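Local atomic coordinates of gram-negative insecticidal protein (Chromobacterium piscinae, PDB entry 6FBM), a protein that is an insecticidal toxin of the MACPF and beta-tripod families, and probably acts by forming pores in target-cell membranes. Residues A[394-408]-A[420-432]. Numbering follows the deposited sequence.
Sequences DDAGSGKSKDYACWR and DVMMLATSGYNPP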
ATOM      1  N   ASP A 394     -66.182  41.588  34.072  1.00 23.97           N
ATOM      2  CA  ASP A 394     -66.726  42.590  33.158  1.00 24.89           C
ATOM      3  C   ASP A 394     -67.897  43.341  33.798  1.00 25.86           C
ATOM      4  O   ASP A 394     -68.334  42.973  34.882  1.00 25.16           O
ATOM      5  CB  ASP A 394     -67.114  41.951  31.808  1.00 24.24           C
ATOM      6  CG  ASP A 394     -68.011  40.752  31.953  1.00 23.64           C
ATOM      7  OD1 ASP A 394     -69.196  40.915  32.237  1.00 24.10           O
ATOM      8  OD2 ASP A 394     -67.533  39.633  31.762  1.00 26.39           O
ATOM      9  N   ASP A 395     -68.390  44.387  33.111  1.00 28.29           N
ATOM     10  CA  ASP A 395     -69.476  45.264  33.614  1.00 27.48           C
ATOM     11  C   ASP A 395     -70.889  44.830  33.202  1.00 28.79           C
ATOM     12  O   ASP A 395     -71.808  45.657  33.204  1.00 27.53           O
ATOM     13  CB  ASP A 395     -69.233  46.726  33.207  1.00 26.68           C
ATOM     14  CG  ASP A 395     -69.715  47.048  31.788  1.00 28.31           C
ATOM     15  OD1 ASP A 395     -69.465  46.244  30.861  1.00 30.38           O
ATOM     16  OD2 ASP A 395     -70.364  48.102  31.597  1.00 28.44           O
ATOM     17  N   ALA A 396     -71.074  43.555  32.846  1.00 31.05           N
ATOM     18  CA  ALA A 396     -72.405  43.035  32.497  1.00 30.15           C
ATOM     19  C   ALA A 396     -73.340  43.270  33.669  1.00 28.29           C
ATOM     20  O   ALA A 396     -73.003  42.905  34.814  1.00 24.09           O
ATOM     21  CB  ALA A 396     -72.334  41.553  32.149  1.00 30.23           C
ATOM     22  N   GLY A 397     -74.469  43.943  33.384  1.00 29.52           N
ATOM     23  CA  GLY A 397     -75.456  44.309  34.420  1.00 31.53           C
ATOM     24  C   GLY A 397     -75.466  45.767  34.849  1.00 32.70           C
ATOM     25  O   GLY A 397     -76.460  46.252  35.402  1.00 35.04           O
ATOM     26  N   SER A 398     -74.367  46.478  34.612  1.00 33.00           N
ATOM     27  CA  SER A 398     -74.289  47.910  34.892  1.00 32.15           C
ATOM     28  C   SER A 398     -75.214  48.746  34.005  1.00 30.65           C
ATOM     29  O   SER A 398     -75.520  49.893  34.339  1.00 29.57           O
ATOM     30  CB  SER A 398     -72.863  48.387  34.658  1.00 33.73           C
ATOM     31  OG  SER A 398     -72.525  48.272  33.274  1.00 30.27           O
ATOM     32  N   GLY A 399     -75.600  48.196  32.855  1.00 27.81           N
ATOM     33  CA  GLY A 399     -76.470  48.889  31.938  1.00 29.37           C
ATOM     34  C   GLY A 399     -75.799  50.027  31.198  1.00 32.32           C
ATOM     35  O   GLY A 399     -76.477  50.732  30.448  1.00 31.19           O
ATOM     36  N   LYS A 400     -74.474  50.193  31.351  1.00 32.64           N
ATOM     37  CA  LYS A 400     -73.760  51.258  30.655  1.00 32.84           C
ATOM     38  C   LYS A 400     -73.540  50.749  29.236  1.00 33.23           C
ATOM     39  O   LYS A 400     -73.340  49.538  29.026  1.00 32.97           O
ATOM     40  CB  LYS A 400     -72.409  51.597  31.291  1.00 34.40           C
ATOM     41  CG  LYS A 400     -72.361  51.685  32.812  1.00 36.76           C
ATOM     42  CD  LYS A 400     -73.233  52.782  33.431  1.00 37.73           C
ATOM     43  CE  LYS A 400     -73.350  52.565  34.936  1.00 39.12           C
ATOM     44  NZ  LYS A 400     -74.022  53.712  35.578  1.00 41.60           N
ATOM     45  N   SER A 401     -73.591  51.673  28.273  1.00 34.81           N
ATOM     46  CA  SER A 401     -73.569  51.320  26.856  1.00 36.30           C
ATOM     47  C   SER A 401     -72.178  50.801  26.454  1.00 38.97           C
ATOM     48  O   SER A 401     -72.045  49.862  25.655  1.00 42.54           O
ATOM     49  CB  SER A 401     -73.994  52.518  25.988  1.00 36.24           C
ATOM     50  OG  SER A 401     -73.012  53.534  25.978  1.00 34.83           O
ATOM     51  N   LYS A 402     -71.145  51.422  27.030  1.00 36.59           N
ATOM     52  CA  LYS A 402     -69.766  51.002  26.837  1.00 33.76           C
ATOM     53  C   LYS A 402     -69.381  49.957  27.912  1.00 30.52           C
ATOM     54  O   LYS A 402     -70.027  49.821  28.974  1.00 30.47           O
ATOM     55  CB  LYS A 402     -68.815  52.197  26.785  1.00 35.86           C
ATOM     56  CG  LYS A 402     -69.219  53.260  25.771  1.00 38.10           C
ATOM     57  CD  LYS A 402     -68.203  54.335  25.468  1.00 38.13           C
ATOM     58  CE  LYS A 402     -67.824  55.268  26.629  1.00 37.80           C
ATOM     59  NZ  LYS A 402     -68.874  55.910  27.467  1.00 37.45           N
ATOM     60  N   ASP A 403     -68.365  49.168  27.576  1.00 28.22           N
ATOM     61  CA  ASP A 403     -67.949  48.007  28.356  1.00 26.45           C
ATOM     62  C   ASP A 403     -66.581  48.189  29.028  1.00 23.32           C
ATOM     63  O   ASP A 403     -65.723  48.951  28.554  1.00 24.16           O
ATOM     64  CB  ASP A 403     -67.962  46.764  27.462  1.00 28.09           C
ATOM     65  CG  ASP A 403     -69.370  46.382  27.007  1.00 28.70           C
ATOM     66  OD1 ASP A 403     -70.307  46.358  27.847  1.00 30.69           O
ATOM     67  OD2 ASP A 403     -69.529  46.121  25.799  1.00 27.54           O
ATOM     68  N   TYR A 404     -66.426  47.514  30.153  1.00 20.04           N
ATOM     69  CA  TYR A 404     -65.295  47.669  31.051  1.00 19.45           C
ATOM     70  C   TYR A 404     -64.963  46.289  31.552  1.00 18.55           C
ATOM     71  O   TYR A 404     -65.847  45.606  32.047  1.00 19.12           O
ATOM     72  CB  TYR A 404     -65.663  48.569  32.234  1.00 19.25           C
ATOM     73  CG  TYR A 404     -66.170  49.906  31.777  1.00 19.63           C
ATOM     74  CD1 TYR A 404     -65.299  50.973  31.551  1.00 19.68           C
ATOM     75  CD2 TYR A 404     -67.522  50.099  31.527  1.00 20.41           C
ATOM     76  CE1 TYR A 404     -65.773  52.195  31.095  1.00 20.32           C
ATOM     77  CE2 TYR A 404     -68.006  51.312  31.059  1.00 20.82           C
ATOM     78  CZ  TYR A 404     -67.140  52.354  30.855  1.00 20.30           C
ATOM     79  OH  TYR A 404     -67.619  53.545  30.396  1.00 20.09           O
ATOM     80  N   ALA A 405     -63.705  45.870  31.423  1.00 17.25           N
ATOM     81  CA  ALA A 405     -63.330  44.504  31.781  1.00 16.00           C
ATOM     82  C   ALA A 405     -61.917  44.386  32.284  1.00 15.35           C
ATOM     83  O   ALA A 405     -61.059  45.175  31.908  1.00 15.79           O
ATOM     84  CB  ALA A 405     -63.522  43.594  30.580  1.00 15.69           C
ATOM     85  N   CYS A 406     -61.689  43.376  33.113  1.00 14.53           N
ATOM     86  CA  CYS A 406     -60.363  43.040  33.597  1.00 14.59           C
ATOM     87  C   CYS A 406     -59.987  41.716  32.949  1.00 14.64           C
ATOM     88  O   CYS A 406     -60.731  40.739  33.077  1.00 14.34           O
ATOM     89  CB  CYS A 406     -60.390  42.882  35.096  1.00 14.42           C
ATOM     90  SG  CYS A 406     -58.793  42.466  35.771  1.00 15.07           S
ATOM     91  N   TRP A 407     -58.850  41.686  32.248  1.00 13.95           N
ATOM     92  CA  TRP A 407     -58.403  40.462  31.587  1.00 13.65           C
ATOM     93  C   TRP A 407     -57.121  39.910  32.202  1.00 14.19           C
ATOM     94  O   TRP A 407     -56.299  40.673  32.709  1.00 13.47           O
ATOM     95  CB  TRP A 407     -58.178  40.695  30.116  1.00 12.91           C
ATOM     96  CG  TRP A 407     -59.389  40.993  29.333  1.00 12.63           C
ATOM     97  CD1 TRP A 407     -59.991  42.212  29.193  1.00 12.78           C
ATOM     98  CD2 TRP A 407     -60.131  40.087  28.524  1.00 12.19           C
ATOM     99  NE1 TRP A 407     -61.069  42.118  28.366  1.00 12.46           N
ATOM    100  CE2 TRP A 407     -61.182  40.814  27.943  1.00 12.54           C
ATOM    101  CE3 TRP A 407     -60.015  38.719  28.236  1.00 12.36           C
ATOM    102  CZ2 TRP A 407     -62.115  40.224  27.082  1.00 12.35           C
ATOM    103  CZ3 TRP A 407     -60.947  38.135  27.382  1.00 12.24           C
ATOM    104  CH2 TRP A 407     -61.980  38.887  26.825  1.00 12.39           C
ATOM    105  N   ARG A 408     -56.978  38.578  32.143  1.00 14.88           N
ATOM    106  CA  ARG A 408     -55.770  37.873  32.569  1.00 16.44           C
ATOM    107  C   ARG A 408     -55.151  37.208  31.407  1.00 17.56           C
ATOM    108  O   ARG A 408     -55.857  36.569  30.599  1.00 17.64           O
ATOM    109  CB  ARG A 408     -56.081  36.685  33.440  1.00 17.54           C
ATOM    110  CG  ARG A 408     -56.090  36.972  34.889  1.00 18.29           C
ATOM    111  CD  ARG A 408     -55.122  36.139  35.679  1.00 18.42           C
ATOM    112  NE  ARG A 408     -55.818  35.744  36.891  1.00 19.87           N
ATOM    113  CZ  ARG A 408     -56.146  36.540  37.912  1.00 19.31           C
ATOM    114  NH1 ARG A 408     -56.794  35.994  38.922  1.00 21.21           N
ATOM    115  NH2 ARG A 408     -55.814  37.835  37.975  1.00 18.13           N
ATOM    116  N   ASP A 420     -52.534  41.950  35.374  1.00 10.40           N
ATOM    117  CA  ASP A 420     -53.712  41.968  34.519  1.00 10.38           C
ATOM    118  C   ASP A 420     -53.763  43.230  33.689  1.00 10.01           C
ATOM    119  O   ASP A 420     -53.002  44.153  33.900  1.00  9.48           O
ATOM    120  CB  ASP A 420     -54.978  41.800  35.354  1.00 10.32           C
ATOM    121  CG  ASP A 420     -55.073  40.436  36.003  1.00 10.19           C
ATOM    122  OD1 ASP A 420     -54.479  39.471  35.495  1.00  9.87           O
ATOM    123  OD2 ASP A 420     -55.749  40.320  37.035  1.00 10.12           O
ATOM    124  N   VAL A 421     -54.690  43.225  32.750  1.00 10.23           N
ATOM    125  CA  VAL A 421     -54.902  44.306  31.810  1.00 10.41           C
ATOM    126  C   VAL A 421     -56.371  44.666  31.817  1.00 10.78           C
ATOM    127  O   VAL A 421     -57.231  43.800  31.616  1.00 11.39           O
ATOM    128  CB  VAL A 421     -54.530  43.845  30.398  1.00 10.19           C
ATOM    129  CG1 VAL A 421     -54.872  44.911  29.382  1.00  9.88           C
ATOM    130  CG2 VAL A 421     -53.051  43.468  30.344  1.00 10.28           C
ATOM    131  N   MET A 422     -56.663  45.932  32.059  1.00 11.28           N
ATOM    132  CA  MET A 422     -58.024  46.430  31.995  1.00 11.56           C
ATOM    133  C   MET A 422     -58.279  46.905  30.590  1.00 12.02           C
ATOM    134  O   MET A 422     -57.404  47.480  29.964  1.00 11.71           O
ATOM    135  CB  MET A 422     -58.224  47.610  32.937  1.00 11.30           C
ATOM    136  CG  MET A 422     -57.992  47.291  34.390  1.00 11.05           C
ATOM    137  SD  MET A 422     -59.045  46.018  35.054  1.00 10.22           S
ATOM    138  CE  MET A 422     -60.666  46.709  34.838  1.00 10.23           C
ATOM    139  N   MET A 423     -59.502  46.671  30.134  1.00 13.36           N
ATOM    140  CA  MET A 423     -60.017  47.187  28.881  1.00 14.37           C
ATOM    141  C   MET A 423     -61.240  48.014  29.251  1.00 14.86           C
ATOM    142  O   MET A 423     -62.241  47.465  29.713  1.00 16.52           O
ATOM    143  CB  MET A 423     -60.390  46.039  27.933  1.00 14.54           C
ATOM    144  CG  MET A 423     -59.208  45.173  27.501  1.00 14.77           C
ATOM    145  SD  MET A 423     -57.940  46.031  26.549  1.00 14.82           S
ATOM    146  CE  MET A 423     -58.738  46.232  24.956  1.00 13.54           C
ATOM    147  N   LEU A 424     -61.143  49.323  29.046  1.00 15.09           N
ATOM    148  CA  LEU A 424     -62.071  50.288  29.618  1.00 14.61           C
ATOM    149  C   LEU A 424     -62.700  51.154  28.520  1.00 15.92           C
ATOM    150  O   LEU A 424     -61.993  51.718  27.677  1.00 14.79           O
ATOM    151  CB  LEU A 424     -61.354  51.174  30.627  1.00 13.85           C
ATOM    152  CG  LEU A 424     -60.642  50.462  31.787  1.00 13.77           C
ATOM    153  CD1 LEU A 424     -59.751  51.429  32.558  1.00 13.51           C
ATOM    154  CD2 LEU A 424     -61.595  49.798  32.751  1.00 13.36           C
ATOM    155  N   ALA A 425     -64.037  51.201  28.521  1.00 17.33           N
ATOM    156  CA  ALA A 425     -64.836  52.072  27.677  1.00 19.65           C
ATOM    157  C   ALA A 425     -64.796  51.585  26.241  1.00 21.74           C
ATOM    158  O   ALA A 425     -64.563  52.364  25.310  1.00 21.22           O
ATOM    159  CB  ALA A 425     -64.388  53.522  27.795  1.00 19.26           C
ATOM    160  N   THR A 426     -65.037  50.285  26.083  1.00 23.46           N
ATOM    161  CA  THR A 426     -64.905  49.614  24.789  1.00 25.67           C
ATOM    162  C   THR A 426     -66.264  49.338  24.176  1.00 28.78           C
ATOM    163  O   THR A 426     -67.279  49.341  24.883  1.00 28.82           O
ATOM    164  CB  THR A 426     -64.101  48.291  24.913  1.00 24.11           C
ATOM    165  OG1 THR A 426     -64.695  47.409  25.886  1.00 23.47           O
ATOM    166  CG2 THR A 426     -62.668  48.597  25.325  1.00 23.90           C
ATOM    167  N   SER A 427     -66.276  49.112  22.865  1.00 32.06           N
ATOM    168  CA  SER A 427     -67.480  48.699  22.151  1.00 34.51           C
ATOM    169  C   SER A 427     -67.417  47.179  21.950  1.00 35.88           C
ATOM    170  O   SER A 427     -66.778  46.682  21.008  1.00 35.39           O
ATOM    171  CB  SER A 427     -67.577  49.442  20.807  1.00 38.42           C
ATOM    172  OG  SER A 427     -68.672  48.964  20.023  1.00 40.63           O
ATOM    173  N   GLY A 428     -68.083  46.444  22.847  1.00 37.45           N
ATOM    174  CA  GLY A 428     -67.934  44.983  22.945  1.00 34.12           C
ATOM    175  C   GLY A 428     -66.756  44.662  23.855  1.00 35.80           C
ATOM    176  O   GLY A 428     -65.844  45.490  24.036  1.00 35.79           O
ATOM    177  N   TYR A 429     -66.763  43.466  24.449  1.00 35.13           N
ATOM    178  CA  TYR A 429     -65.657  43.030  25.318  1.00 32.05           C
ATOM    179  C   TYR A 429     -64.447  42.613  24.483  1.00 31.09           C
ATOM    180  O   TYR A 429     -64.159  41.425  24.322  1.00 30.48           O
ATOM    181  CB  TYR A 429     -66.101  41.894  26.250  1.00 32.47           C
ATOM    182  CG  TYR A 429     -67.198  42.318  27.198  1.00 33.82           C
ATOM    183  CD1 TYR A 429     -66.948  43.283  28.165  1.00 36.17           C
ATOM    184  CD2 TYR A 429     -68.489  41.765  27.133  1.00 34.44           C
ATOM    185  CE1 TYR A 429     -67.948  43.700  29.047  1.00 37.70           C
ATOM    186  CE2 TYR A 429     -69.487  42.160  28.028  1.00 35.73           C
ATOM    187  CZ  TYR A 429     -69.208  43.144  28.979  1.00 36.29           C
ATOM    188  OH  TYR A 429     -70.148  43.603  29.874  1.00 35.41           O
ATOM    189  N   ASN A 430     -63.729  43.612  23.978  1.00 29.47           N
ATOM    190  CA  ASN A 430     -62.561  43.390  23.143  1.00 27.12           C
ATOM    191  C   ASN A 430     -61.419  42.975  24.032  1.00 24.60           C
ATOM    192  O   ASN A 430     -61.153  43.643  25.040  1.00 23.80           O
ATOM    193  CB  ASN A 430     -62.173  44.667  22.411  1.00 29.88           C
ATOM    194  CG  ASN A 430     -63.256  45.132  21.494  1.00 31.81           C
ATOM    195  OD1 ASN A 430     -63.965  44.305  20.887  1.00 34.40           O
ATOM    196  ND2 ASN A 430     -63.432  46.448  21.403  1.00 32.44           N
ATOM    197  N   PRO A 431     -60.748  41.869  23.680  1.00 21.98           N
ATOM    198  CA  PRO A 431     -59.666  41.390  24.495  1.00 20.33           C
ATOM    199  C   PRO A 431     -58.425  42.240  24.251  1.00 19.87           C
ATOM    200  O   PRO A 431     -58.362  42.936  23.233  1.00 18.84           O
ATOM    201  CB  PRO A 431     -59.452  39.985  23.979  1.00 20.50           C
ATOM    202  CG  PRO A 431     -59.814  40.061  22.529  1.00 20.64           C
ATOM    203  CD  PRO A 431     -60.921  41.065  22.455  1.00 20.85           C
ATOM    204  N   PRO A 432     -57.451  42.207  25.184  1.00 19.23           N
ATOM    205  CA  PRO A 432     -56.212  42.935  25.008  1.00 19.77           C
ATOM    206  C   PRO A 432     -55.519  42.590  23.692  1.00 20.96           C
ATOM    207  O   PRO A 432     -55.549  41.433  23.247  1.00 24.02           O
ATOM    208  CB  PRO A 432     -55.370  42.485  26.193  1.00 18.64           C
ATOM    209  CG  PRO A 432     -56.330  42.032  27.203  1.00 18.83           C
ATOM    210  CD  PRO A 432     -57.483  41.475  26.456  1.00 18.90           C
TER
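Ala-405 and Met-423 pair through two backbone hydrogen bonds, as do Trp-407 and Val-421, so strands 403-408 and 421-424 run antiparallel. Between these pairs Cys-406 faces Met-422, whose bent chain brings SD to 3.4 Å from Cys-406 CB; the small cysteine leaves room for the flexible thioether, folded back at chi2 and chi3, to lie against it. At Asp-403 the register slips: its O takes a straight bond from Thr-426 N (2.9 Å, 171°) and a weak one from Ala-425 N. Ala-425 adopts positive phi (72°), which marks a G1 bulge.

Trp-407, on the Ala-405 face of the sheet, and Tyr-429, reaching in from the loop 427-432, provide the aromatic packing. Over one side of the indole, Pro-432 CD lies 3.6 Å from the centroid of the five-membered ring and Pro-431 CA 4.0 Å from that of the six-membered ring, both CH-pi contacts. Proline suits this place because its rigid ring holds slightly polarised C-H groups, next to the ring N, against the indole. The Tyr-429 ring is sandwiched between the carboxylate carbons of Asp-394 and Asp-403, one over each face, and its hydroxyl donates to Asp-395 OD1 at 2.9 Å, arriving from above the carboxylate plane. The same Asp-395 oxygen accepts a weak bond from Tyr-404 N, tying the loop to the strand.

At the far end Arg-408 NH2 meets Asp-420 OD2 in a 2.7 Å salt bridge, guanidinium and carboxylate nearly coplanar (26°); Gly-485 N also binds that oxygen.

Strand 388-391 pairs with the other edge of 403-410, completing an antiparallel meander in the Vps62-like region, with a G1 bulge at its end and loop 394-396 held by Tyr-429.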